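Local coordinates for penicillin-binding protein 2 (Pbp2) (Helicobacter pylori, PDB 5LP5) that probably cross-links peptidoglycan as a penicillin-binding transpeptidase in cell wall synthesis, and forms a complex with the shape-determining protein MreC, at residues K87-F95 with L133-I143; L450-T458 with L469-K478. All blocks are in the same frame, centred on the assembly; numbering follows the deposited sequence.

Contact 1. Residues K87-F95 with L133-I143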
loop_
_atom_site.group_PDB
_atom_site.type_symbol
_atom_site.label_atom_id
_atom_site.label_comp_id
_atom_site.label_asym_id
_atom_site.label_seq_id
_atom_site.Cartn_x
_atom_site.Cartn_y
_atom_site.Cartn_z
ATOM N N LYS A 87 -6.135 -29.856 4.891
ATOM C CA LYS A 87 -5.358 -28.623 4.737
ATOM C C LYS A 87 -5.907 -27.487 5.579
ATOM O O LYS A 87 -5.147 -26.669 6.083
ATOM C CB LYS A 87 -5.271 -28.208 3.270
ATOM C CG LYS A 87 -4.355 -29.126 2.489
ATOM C CD LYS A 87 -4.108 -28.630 1.081
ATOM C CE LYS A 87 -3.179 -29.567 0.318
ATOM N NZ LYS A 87 -3.142 -29.239 -1.137
ATOM N N ILE A 88 -7.220 -27.432 5.746
ATOM C CA ILE A 88 -7.824 -26.422 6.619
ATOM C C ILE A 88 -7.491 -26.688 8.091
ATOM O O ILE A 88 -7.379 -25.746 8.883
ATOM C CB ILE A 88 -9.353 -26.314 6.390
ATOM C CG1 ILE A 88 -9.628 -25.623 5.043
ATOM C CG2 ILE A 88 -10.035 -25.565 7.531
ATOM C CD1 ILE A 88 -11.033 -25.808 4.516
ATOM N N GLU A 89 -7.343 -27.965 8.453
ATOM C CA GLU A 89 -6.879 -28.334 9.799
ATOM C C GLU A 89 -5.475 -27.788 10.019
ATOM O O GLU A 89 -5.167 -27.280 11.097
ATOM C CB GLU A 89 -6.846 -29.857 9.992
ATOM C CG GLU A 89 -8.188 -30.514 10.232
ATOM C CD GLU A 89 -8.081 -32.021 10.412
ATOM O OE1 GLU A 89 -7.021 -32.616 10.103
ATOM O OE2 GLU A 89 -9.077 -32.620 10.861
ATOM N N ILE A 90 -4.630 -27.915 8.991
ATOM C CA ILE A 90 -3.266 -27.380 9.026
ATOM C C ILE A 90 -3.302 -25.852 9.178
ATOM O O ILE A 90 -2.554 -25.289 9.964
ATOM C CB ILE A 90 -2.440 -27.801 7.778
ATOM C CG1 ILE A 90 -2.126 -29.307 7.812
ATOM C CG2 ILE A 90 -1.133 -27.038 7.707
ATOM C CD1 ILE A 90 -1.381 -29.835 6.601
ATOM N N ILE A 91 -4.182 -25.188 8.441
ATOM C CA ILE A 91 -4.297 -23.738 8.510
ATOM C C ILE A 91 -4.966 -23.277 9.809
ATOM O O ILE A 91 -4.747 -22.158 10.253
ATOM C CB ILE A 91 -5.013 -23.195 7.267
ATOM C CG1 ILE A 91 -4.121 -23.436 6.047
ATOM C CG2 ILE A 91 -5.308 -21.706 7.399
ATOM C CD1 ILE A 91 -4.809 -23.295 4.712
ATOM N N GLN A 92 -5.765 -24.144 10.421
ATOM C CA GLN A 92 -6.311 -23.893 11.759
ATOM C C GLN A 92 -5.187 -23.760 12.796
ATOM O O GLN A 92 -5.202 -22.856 13.631
ATOM C CB GLN A 92 -7.287 -25.017 12.174
ATOM C CG GLN A 92 -7.878 -24.897 13.590
ATOM C CD GLN A 92 -8.741 -23.662 13.782
ATOM O OE1 GLN A 92 -9.422 -23.223 12.858
ATOM N NE2 GLN A 92 -8.712 -23.097 14.979
ATOM N N LYS A 93 -4.218 -24.664 12.739
ATOM C CA LYS A 93 -3.084 -24.613 13.663
ATOM C C LYS A 93 -2.418 -23.234 13.617
ATOM O O LYS A 93 -2.177 -22.651 14.663
ATOM C CB LYS A 93 -2.058 -25.724 13.373
ATOM C CG LYS A 93 -2.488 -27.123 13.826
ATOM C CD LYS A 93 -1.587 -28.211 13.258
ATOM C CE LYS A 93 -2.324 -29.533 13.090
ATOM N NZ LYS A 93 -1.581 -30.429 12.164
ATOM N N PHE A 94 -2.156 -22.707 12.418
ATOM C CA PHE A 94 -1.415 -21.441 12.254
ATOM C C PHE A 94 -2.236 -20.218 12.633
ATOM O O PHE A 94 -1.687 -19.156 12.891
ATOM C CB PHE A 94 -0.921 -21.252 10.806
ATOM C CG PHE A 94 0.022 -22.316 10.328
ATOM C CD1 PHE A 94 1.138 -22.656 11.061
ATOM C CD2 PHE A 94 -0.212 -22.969 9.139
ATOM C CE1 PHE A 94 1.999 -23.643 10.633
ATOM C CE2 PHE A 94 0.649 -23.953 8.689
ATOM C CZ PHE A 94 1.759 -24.294 9.442
ATOM N N PHE A 95 -3.555 -20.351 12.627
ATOM C CA PHE A 95 -4.452 -19.257 13.020
ATOM C C PHE A 95 -5.522 -19.818 13.946
ATOM O O PHE A 95 -6.641 -20.080 13.523
ATOM C CB PHE A 95 -5.070 -18.605 11.777
ATOM C CG PHE A 95 -4.059 -18.221 10.754
ATOM C CD1 PHE A 95 -3.479 -16.973 10.782
ATOM C CD2 PHE A 95 -3.640 -19.132 9.800
ATOM C CE1 PHE A 95 -2.523 -16.612 9.846
ATOM C CE2 PHE A 95 -2.679 -18.792 8.874
ATOM C CZ PHE A 95 -2.129 -17.520 8.885
ATOM N N LEU A 133 5.346 -17.486 11.113
ATOM C CA LEU A 133 4.590 -18.419 10.277
ATOM C C LEU A 133 5.179 -18.678 8.899
ATOM O O LEU A 133 5.063 -19.768 8.399
ATOM C CB LEU A 133 3.157 -17.913 10.079
ATOM C CG LEU A 133 2.377 -17.569 11.347
ATOM C CD1 LEU A 133 1.115 -16.794 11.019
ATOM C CD2 LEU A 133 2.043 -18.820 12.126
ATOM N N TYR A 134 5.799 -17.686 8.274
ATOM C CA TYR A 134 6.198 -17.848 6.877
ATOM C C TYR A 134 6.970 -19.151 6.655
ATOM O O TYR A 134 6.641 -19.920 5.784
ATOM C CB TYR A 134 6.988 -16.660 6.358
ATOM C CG TYR A 134 7.387 -16.808 4.913
ATOM C CD1 TYR A 134 6.577 -16.345 3.906
ATOM C CD2 TYR A 134 8.583 -17.414 4.546
ATOM C CE1 TYR A 134 6.930 -16.491 2.566
ATOM C CE2 TYR A 134 8.930 -17.559 3.216
ATOM C CZ TYR A 134 8.099 -17.099 2.246
ATOM O OH TYR A 134 8.465 -17.244 0.949
ATOM N N ALA A 135 7.979 -19.424 7.449
ATOM C CA ALA A 135 8.777 -20.649 7.263
ATOM C C ALA A 135 7.996 -21.957 7.436
ATOM O O ALA A 135 8.259 -22.955 6.763
ATOM C CB ALA A 135 9.974 -20.637 8.207
ATOM N N LYS A 136 7.046 -21.959 8.359
ATOM C CA LYS A 136 6.262 -23.148 8.616
ATOM C C LYS A 136 5.288 -23.414 7.481
ATOM O O LYS A 136 5.067 -24.568 7.107
ATOM C CB LYS A 136 5.571 -23.017 9.961
ATOM C CG LYS A 136 6.592 -22.957 11.085
ATOM C CD LYS A 136 6.018 -23.223 12.475
ATOM C CE LYS A 136 5.433 -21.967 13.102
ATOM N NZ LYS A 136 4.188 -22.256 13.888
ATOM N N LEU A 137 4.728 -22.356 6.905
ATOM C CA LEU A 137 3.869 -22.489 5.731
ATOM C C LEU A 137 4.633 -23.026 4.514
ATOM O O LEU A 137 4.098 -23.776 3.710
ATOM C CB LEU A 137 3.204 -21.153 5.399
ATOM C CG LEU A 137 1.858 -20.900 6.101
ATOM C CD1 LEU A 137 2.013 -20.939 7.614
ATOM C CD2 LEU A 137 1.244 -19.577 5.673
ATOM N N ILE A 138 5.897 -22.671 4.407
ATOM C CA ILE A 138 6.741 -23.101 3.303
ATOM C C ILE A 138 7.061 -24.590 3.342
ATOM O O ILE A 138 7.396 -25.165 2.327
ATOM C CB ILE A 138 8.047 -22.255 3.277
ATOM C CG1 ILE A 138 7.775 -20.892 2.656
ATOM C CG2 ILE A 138 9.184 -22.943 2.531
ATOM C CD1 ILE A 138 7.065 -20.984 1.317
ATOM N N GLN A 139 6.940 -25.210 4.506
ATOM C CA GLN A 139 7.283 -26.623 4.668
ATOM C C GLN A 139 6.216 -27.531 4.095
ATOM O O GLN A 139 6.502 -28.689 3.810
ATOM C CB GLN A 139 7.462 -26.997 6.140
ATOM C CG GLN A 139 8.526 -26.214 6.859
ATOM C CD GLN A 139 9.835 -26.145 6.103
ATOM O OE1 GLN A 139 10.483 -27.153 5.851
ATOM N NE2 GLN A 139 10.239 -24.947 5.768
ATOM N N THR A 140 4.993 -27.029 3.945
ATOM C CA THR A 140 3.876 -27.840 3.438
ATOM C C THR A 140 3.673 -27.571 1.941
ATOM O O THR A 140 3.465 -26.413 1.537
ATOM C CB THR A 140 2.599 -27.557 4.252
ATOM O OG1 THR A 140 2.313 -26.155 4.225
ATOM C CG2 THR A 140 2.792 -27.979 5.729
ATOM N N GLN A 141 3.740 -28.638 1.131
ATOM C CA GLN A 141 3.920 -28.523 -0.336
ATOM C C GLN A 141 2.807 -27.757 -1.053
ATOM O O GLN A 141 3.083 -26.911 -1.898
ATOM C CB GLN A 141 4.113 -29.904 -0.997
ATOM C CG GLN A 141 5.560 -30.412 -1.002
ATOM C CD GLN A 141 5.725 -31.884 -1.435
ATOM O OE1 GLN A 141 4.840 -32.721 -1.248
ATOM N NE2 GLN A 141 6.884 -32.199 -1.997
ATOM N N GLY A 142 1.554 -28.045 -0.727
ATOM C CA GLY A 142 0.438 -27.400 -1.418
ATOM C C GLY A 142 -0.158 -26.167 -0.752
ATOM O O GLY A 142 -1.343 -25.880 -0.938
ATOM N N ILE A 143 0.641 -25.429 0.017
ATOM C CA ILE A 143 0.135 -24.239 0.714
ATOM C C ILE A 143 1.004 -23.009 0.435
ATOM O O ILE A 143 2.225 -23.044 0.623
ATOM C CB ILE A 143 0.011 -24.457 2.230
ATOM C CG1 ILE A 143 -0.926 -25.623 2.525
ATOM C CG2 ILE A 143 -0.544 -23.206 2.893
ATOM C CD1 ILE A 143 -1.119 -25.925 4.002
#
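The hydroxyl OG1 of Thr140 lies 3.0 Å from Leu137 O and donates a hydrogen bond to it, tilted out of the carbonyl plane. This bond holds the chain close where the type I turn from Thr140 to Ile143 begins. Both residues also touch helix 81-94, but the contact itself, in the dimerisation domain, is mainly apolar. Its main piece is Phe94. CD1 of Leu137 sits over one face of the Phe94 ring, 3.5 Å from the centroid, in a CH-pi contact, and the two side chains run antiparallel where they overlap. CB of Lys136 comes obliquely to CE1 of Phe94 at 3.7 Å. Leu133 divides its two methyls: CD2 reaches CB of Phe94 at 4.1 Å, and CD1 meets CE1 of Phe95 at 3.8 Å. At the turn, CG1 of Ile143 stands anti to the carbonyl carbon (chi1 -59°) and the chain runs on extended, which carries CD1 to CG2 of Ile90 at 3.9 Å. Phe95 and Leu137 also pack on Val73 of strand 63-76. Other residues of 133-143 meet MreC: Tyr134 stacks on Phe169 and Gln139 bonds to Arg154, both of the MreC chain. Segments 87-95 and 133-143 are thus joined mainly by apolar side-chain carbons, while the side-chain hydrogen bonds described here stay within 133-143 or go to MreC.

Contact 2. Residues L450-T458 with L469-K478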
loop_
_atom_site.group_PDB
_atom_site.type_symbol
_atom_site.label_atom_id
_atom_site.label_comp_id
_atom_site.label_asym_id
_atom_site.label_seq_id
_atom_site.Cartn_x
_atom_site.Cartn_y
_atom_site.Cartn_z
ATOM N N LEU A 450 -15.089 35.825 -4.642
ATOM C CA LEU A 450 -15.421 36.712 -5.756
ATOM C C LEU A 450 -15.492 38.169 -5.291
ATOM O O LEU A 450 -14.962 39.075 -5.947
ATOM C CB LEU A 450 -16.741 36.309 -6.408
ATOM C CG LEU A 450 -17.262 37.222 -7.526
ATOM C CD1 LEU A 450 -16.276 37.333 -8.668
ATOM C CD2 LEU A 450 -18.584 36.703 -8.062
ATOM N N ILE A 451 -16.155 38.400 -4.165
ATOM C CA ILE A 451 -16.253 39.749 -3.597
ATOM C C ILE A 451 -14.848 40.286 -3.387
ATOM O O ILE A 451 -14.489 41.337 -3.898
ATOM C CB ILE A 451 -17.024 39.745 -2.246
ATOM C CG1 ILE A 451 -18.484 39.344 -2.456
ATOM C CG2 ILE A 451 -16.945 41.088 -1.514
ATOM C CD1 ILE A 451 -19.209 40.168 -3.497
ATOM N N ALA A 452 -14.045 39.542 -2.645
ATOM C CA ALA A 452 -12.746 40.035 -2.226
ATOM C C ALA A 452 -11.800 40.197 -3.408
ATOM O O ALA A 452 -11.077 41.173 -3.476
ATOM C CB ALA A 452 -12.161 39.142 -1.150
ATOM N N THR A 453 -11.839 39.273 -4.354
ATOM C CA THR A 453 -10.886 39.272 -5.469
ATOM C C THR A 453 -11.369 40.035 -6.694
ATOM O O THR A 453 -10.565 40.636 -7.390
ATOM C CB THR A 453 -10.564 37.831 -5.950
ATOM O OG1 THR A 453 -10.340 36.970 -4.826
ATOM C CG2 THR A 453 -9.325 37.813 -6.853
ATOM N N GLY A 454 -12.665 39.985 -6.980
ATOM C CA GLY A 454 -13.197 40.519 -8.238
ATOM C C GLY A 454 -13.281 39.463 -9.328
ATOM O O GLY A 454 -13.838 39.705 -10.429
ATOM N N LYS A 455 -12.744 38.280 -9.016
ATOM C CA LYS A 455 -12.847 37.123 -9.899
ATOM C C LYS A 455 -13.149 35.865 -9.102
ATOM O O LYS A 455 -12.884 35.799 -7.889
ATOM C CB LYS A 455 -11.580 36.974 -10.745
ATOM C CG LYS A 455 -11.406 38.127 -11.723
ATOM C CD LYS A 455 -10.138 38.000 -12.527
ATOM C CE LYS A 455 -9.842 39.286 -13.278
ATOM N NZ LYS A 455 -8.922 39.043 -14.429
ATOM N N LEU A 456 -13.712 34.885 -9.812
ATOM C CA LEU A 456 -14.336 33.695 -9.207
ATOM C C LEU A 456 -13.476 32.430 -9.278
ATOM O O LEU A 456 -13.173 31.910 -10.355
ATOM C CB LEU A 456 -15.683 33.413 -9.885
ATOM C CG LEU A 456 -16.529 32.278 -9.297
ATOM C CD1 LEU A 456 -16.961 32.583 -7.866
ATOM C CD2 LEU A 456 -17.733 32.025 -10.190
ATOM N N ALA A 457 -13.115 31.924 -8.117
ATOM C CA ALA A 457 -12.253 30.762 -8.047
ATOM C C ALA A 457 -13.080 29.496 -8.135
ATOM O O ALA A 457 -14.136 29.398 -7.521
ATOM C CB ALA A 457 -11.483 30.780 -6.734
ATOM N N THR A 458 -12.601 28.530 -8.902
ATOM C CA THR A 458 -13.131 27.167 -8.842
ATOM C C THR A 458 -12.397 26.413 -7.729
ATOM O O THR A 458 -11.202 26.105 -7.905
ATOM C CB THR A 458 -12.913 26.425 -10.173
ATOM O OG1 THR A 458 -13.657 27.074 -11.205
ATOM C CG2 THR A 458 -13.358 25.001 -10.085
ATOM N N LEU A 469 -9.303 31.108 -13.328
ATOM C CA LEU A 469 -10.299 31.948 -12.699
ATOM C C LEU A 469 -11.354 32.305 -13.721
ATOM O O LEU A 469 -11.093 32.297 -14.920
ATOM C CB LEU A 469 -9.668 33.225 -12.156
ATOM C CG LEU A 469 -8.726 33.061 -10.975
ATOM C CD1 LEU A 469 -8.134 34.414 -10.608
ATOM C CD2 LEU A 469 -9.461 32.451 -9.789
ATOM N N LYS A 470 -12.546 32.618 -13.223
ATOM C CA LYS A 470 -13.665 33.027 -14.062
ATOM C C LYS A 470 -14.049 34.474 -13.791
ATOM O O LYS A 470 -13.974 34.948 -12.650
ATOM C CB LYS A 470 -14.857 32.125 -13.790
ATOM C CG LYS A 470 -14.537 30.670 -13.984
ATOM C CD LYS A 470 -15.548 29.801 -13.290
ATOM C CE LYS A 470 -15.433 28.381 -13.802
ATOM N NZ LYS A 470 -16.568 27.553 -13.312
ATOM N N ASP A 471 -14.491 35.165 -14.840
ATOM C CA ASP A 471 -14.803 36.596 -14.762
ATOM C C ASP A 471 -16.264 36.877 -15.127
ATOM O O ASP A 471 -16.552 37.409 -16.193
ATOM C CB ASP A 471 -13.851 37.393 -15.674
ATOM C CG ASP A 471 -13.855 38.877 -15.374
ATOM O OD1 ASP A 471 -14.422 39.294 -14.329
ATOM O OD2 ASP A 471 -13.278 39.628 -16.187
ATOM N N PRO A 472 -17.195 36.542 -14.220
ATOM C CA PRO A 472 -18.622 36.688 -14.500
ATOM C C PRO A 472 -19.179 38.084 -14.195
ATOM O O PRO A 472 -20.399 38.254 -14.154
ATOM C CB PRO A 472 -19.256 35.644 -13.572
ATOM C CG PRO A 472 -18.326 35.572 -12.405
ATOM C CD PRO A 472 -16.961 36.000 -12.869
ATOM N N LEU A 473 -18.305 39.069 -13.998
ATOM C CA LEU A 473 -18.737 40.423 -13.692
ATOM C C LEU A 473 -18.389 41.444 -14.766
ATOM O O LEU A 473 -17.381 41.313 -15.464
ATOM C CB LEU A 473 -18.145 40.856 -12.365
ATOM C CG LEU A 473 -18.594 40.063 -11.146
ATOM C CD1 LEU A 473 -17.907 40.615 -9.900
ATOM C CD2 LEU A 473 -20.099 40.139 -10.978
ATOM N N ASN A 474 -19.262 42.445 -14.883
ATOM C CA ASN A 474 -19.075 43.581 -15.790
ATOM C C ASN A 474 -18.240 44.663 -15.092
ATOM O O ASN A 474 -17.880 44.527 -13.905
ATOM C CB ASN A 474 -20.429 44.145 -16.213
ATOM C CG ASN A 474 -21.248 44.644 -15.033
ATOM O OD1 ASN A 474 -20.717 45.134 -14.040
ATOM N ND2 ASN A 474 -22.546 44.498 -15.132
ATOM N N SER A 475 -17.949 45.733 -15.832
ATOM C CA SER A 475 -17.232 46.884 -15.303
ATOM C C SER A 475 -17.891 47.448 -14.047
ATOM O O SER A 475 -17.270 47.527 -12.971
ATOM C CB SER A 475 -17.171 47.982 -16.366
ATOM O OG SER A 475 -16.339 47.588 -17.438
ATOM N N PHE A 476 -19.154 47.836 -14.198
ATOM C CA PHE A 476 -19.882 48.528 -13.142
ATOM C C PHE A 476 -19.845 47.736 -11.836
ATOM O O PHE A 476 -19.574 48.295 -10.767
ATOM C CB PHE A 476 -21.336 48.775 -13.573
ATOM C CG PHE A 476 -22.191 49.370 -12.492
ATOM C CD1 PHE A 476 -22.244 50.739 -12.295
ATOM C CD2 PHE A 476 -22.923 48.554 -11.654
ATOM C CE1 PHE A 476 -23.026 51.281 -11.287
ATOM C CE2 PHE A 476 -23.706 49.090 -10.649
ATOM C CZ PHE A 476 -23.755 50.456 -10.459
ATOM N N GLN A 477 -20.115 46.435 -11.933
ATOM C CA GLN A 477 -20.191 45.578 -10.759
ATOM C C GLN A 477 -18.865 45.513 -10.001
ATOM O O GLN A 477 -18.859 45.590 -8.775
ATOM C CB GLN A 477 -20.631 44.168 -11.147
ATOM C CG GLN A 477 -22.094 44.063 -11.531
ATOM C CD GLN A 477 -22.404 42.734 -12.176
ATOM O OE1 GLN A 477 -21.817 42.378 -13.198
ATOM N NE2 GLN A 477 -23.322 41.990 -11.577
ATOM N N LYS A 478 -17.757 45.381 -10.730
ATOM C CA LYS A 478 -16.437 45.308 -10.109
ATOM C C LYS A 478 -16.114 46.549 -9.268
ATOM O O LYS A 478 -15.619 46.430 -8.142
ATOM C CB LYS A 478 -15.360 45.085 -11.166
ATOM C CG LYS A 478 -15.357 43.687 -11.766
ATOM C CD LYS A 478 -14.203 43.520 -12.739
ATOM C CE LYS A 478 -14.191 42.160 -13.412
ATOM N NZ LYS A 478 -12.976 42.049 -14.267
#
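Leu450 has chi1 176°, which sets CG opposite the backbone N, while Leu473 (chi1 -64°) turns its CG beside the backbone N. The two side chains thus meet end on, methyl to methyl, with CD1 of Leu450 3.9 Å from CD1 of Leu473. Just beyond the helix that carries Leu450, Gly454 leaves helical geometry with positive phi and the chain runs out alongside 469-471. There Leu456 and Lys470 form a single antiparallel bridge, a hydrogen-bonded pair. Leu456 N donates to Lys470 O at 2.9 Å, nearly straight (170°), and Lys470 N returns a bond to Leu456 O at 3.0 Å. CB of Leu456 also rests near CD of Pro472, at 4.2 Å. Next along, CD2 of Leu469 covers the backbone of Ala457, 3.7 Å from its CA. The extended Lys470 chain crosses Thr458, placing CE 3.4 Å from OG1. Beside Gly454, Lys478 NZ makes a salt bridge to Asp471 OD2 at 3.1 Å, on the syn side of the carboxylate. Asn474 and Gln477 form a capping box at the start of helix 475-493. Ile451 packs on Leu481 and Leu484. In this part of the transpeptidase domain two backbone bonds fix the register, and Leu450 and Leu473 pack on the buried side. The Lys455 ammonium lies near the Asp471 carboxylate without contact and probably adds a favourable field.

Contact 1 comes first along the chain and closes before contact 2 opens. Their centres lie 67 Å apart, their nearest atoms about 47 Å, on opposite sides of the chain's centre. They share no helix, strand or sheet. Contact 1 joins helices 81-94 and 134-138 in the dimerisation domain, and some of its side chains rest on strand 63-76. Contact 2 joins the C-terminal end of helix 441-453 and the chain after it to the start of helix 475-493 and the chain before it, in the transpeptidase domain. MreC reaches residues of contact 1, while no other protein chain touches the segments of contact 2. The elongated chain thus keeps this MreC-binding surface far from that part of the transpeptidase domain.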